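Local atomic coordinates of helix-turn-helix transcriptional regulator (Pseudomonas aeruginosa, PDB entry 5XHX), a protein that probably binds DNA as a LuxR-family transcriptional regulator, of which this chain is the N-terminal ligand-binding domain. Residues E160-R163 and P164-I167. Numbering follows the deposited sequence.
Sequences ELLR and PWVI
L162 and W165 run abreast in the same direction, three residues apart where proline kinks the helix 153-173. The NE1 and CZ2 side of the indole runs alongside the leucine, CZ2 of W165 lying 4.0 Å from CB of L162. With CG of W165 set between its backbone N and carbonyl carbon (chi1 58°), the ring folds back over the preceding turn, and the carbonyl O of L162 sits above one face, nearer the ring's margin than its centre, 3.5 Å from CD1 of W165. V166 CG2 meets the same face. Proline kinks of this kind follow from a missing N-H: P164 has no proton to offer E160 O, and its ring packs CD 3.3 Å from L161 O. Across the kink, L162 O accepts a bond from V166 N (3.2 Å) and a weak, bent one from W165 N, which does not reach L161 O, while R163 O accepts a nearly straight bond from I167 N at 3.0 Å.

R163 reaches the other way, its chain extended: NH1 of R163 lies 2.8 Å from OE1 of E160 in a salt-bridging hydrogen bond that uses the syn lone pair, almost in the guanidinium plane. Y131 on strand 127-134 touches R163, V166 and I167, whereas W165 meets H13 and L16 of the second subunit. The chemistry thus divides the helix: a salt bridge probably limits the arginine's rotation, and the kinked turn offers a largely apolar surface to the dimer partner.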
loop_
_atom_site.group_PDB
_atom_site.type_symbol
_atom_site.label_atom_id
_atom_site.label_comp_id
_atom_site.label_asym_id
_atom_site.label_seq_id
_atom_site.Cartn_x
_atom_site.Cartn_y
_atom_site.Cartn_z
ATOM N N GLU A 160 6.501 11.216 12.487
ATOM C CA GLU A 160 6.507 12.167 11.374
ATOM C C GLU A 160 7.283 11.626 10.179
ATOM O O GLU A 160 6.920 11.895 9.028
ATOM C CB GLU A 160 7.117 13.509 11.818
ATOM C CG GLU A 160 6.239 14.358 12.769
ATOM C CD GLU A 160 5.081 15.058 12.060
ATOM O OE1 GLU A 160 4.901 14.880 10.829
ATOM O OE2 GLU A 160 4.351 15.800 12.739
ATOM N N LEU A 161 8.360 10.878 10.426
ATOM C CA LEU A 161 9.139 10.326 9.319
ATOM C C LEU A 161 8.310 9.352 8.494
ATOM O O LEU A 161 8.380 9.354 7.258
ATOM C CB LEU A 161 10.391 9.625 9.860
ATOM C CG LEU A 161 11.408 9.220 8.785
ATOM C CD1 LEU A 161 12.089 10.456 8.218
ATOM C CD2 LEU A 161 12.449 8.263 9.366
ATOM N N LEU A 162 7.523 8.509 9.170
ATOM C CA LEU A 162 6.739 7.468 8.524
ATOM C C LEU A 162 5.405 7.985 8.010
ATOM O O LEU A 162 4.775 7.323 7.175
ATOM C CB LEU A 162 6.483 6.325 9.504
ATOM C CG LEU A 162 7.686 5.716 10.224
ATOM C CD1 LEU A 162 7.279 4.488 11.048
ATOM C CD2 LEU A 162 8.760 5.367 9.225
ATOM N N ARG A 163 4.983 9.147 8.500
ATOM C CA ARG A 163 3.675 9.710 8.180
ATOM C C ARG A 163 3.314 9.702 6.696
ATOM O O ARG A 163 2.159 9.376 6.386
ATOM C CB ARG A 163 3.623 11.134 8.751
ATOM C CG ARG A 163 2.361 11.940 8.443
ATOM C CD ARG A 163 2.537 13.281 9.123
ATOM N NE ARG A 163 1.577 14.264 8.678
ATOM C CZ ARG A 163 1.629 15.557 8.988
ATOM N NH1 ARG A 163 2.599 16.024 9.765
ATOM N NH2 ARG A 163 0.702 16.389 8.514
ATOM N N PRO A 164 4.213 10.033 5.746
ATOM C CA PRO A 164 3.798 10.031 4.329
ATOM C C PRO A 164 3.090 8.759 3.886
ATOM O O PRO A 164 2.042 8.835 3.229
ATOM C CB PRO A 164 5.125 10.233 3.580
ATOM C CG PRO A 164 5.970 10.981 4.522
ATOM C CD PRO A 164 5.610 10.492 5.901
ATOM N N TRP A 165 3.612 7.588 4.240
ATOM C CA TRP A 165 2.947 6.376 3.798
ATOM C C TRP A 165 1.920 5.863 4.797
ATOM O O TRP A 165 1.012 5.129 4.393
ATOM C CB TRP A 165 3.963 5.270 3.464
ATOM C CG TRP A 165 4.900 4.850 4.560
ATOM C CD1 TRP A 165 6.185 5.267 4.731
ATOM C CD2 TRP A 165 4.641 3.906 5.604
ATOM N NE1 TRP A 165 6.737 4.659 5.837
ATOM C CE2 TRP A 165 5.817 3.805 6.380
ATOM C CE3 TRP A 165 3.535 3.122 5.950
ATOM C CZ2 TRP A 165 5.911 2.971 7.497
ATOM C CZ3 TRP A 165 3.625 2.297 7.058
ATOM C CH2 TRP A 165 4.807 2.230 7.820
ATOM N N VAL A 166 2.017 6.236 6.078
ATOM C CA VAL A 166 0.938 5.892 7.009
ATOM C C VAL A 166 -0.372 6.515 6.546
ATOM O O VAL A 166 -1.393 5.835 6.433
ATOM C CB VAL A 166 1.284 6.316 8.447
ATOM C CG1 VAL A 166 0.036 6.156 9.372
ATOM C CG2 VAL A 166 2.440 5.475 8.966
ATOM N N ILE A 167 -0.359 7.811 6.239
ATOM C CA ILE A 167 -1.628 8.448 5.901
ATOM C C ILE A 167 -2.088 8.036 4.500
ATOM O O ILE A 167 -3.291 8.000 4.225
ATOM C CB ILE A 167 -1.523 9.979 6.039
ATOM C CG1 ILE A 167 -0.627 10.554 4.965
ATOM C CG2 ILE A 167 -1.010 10.390 7.479
ATOM C CD1 ILE A 167 -0.479 12.076 5.063
#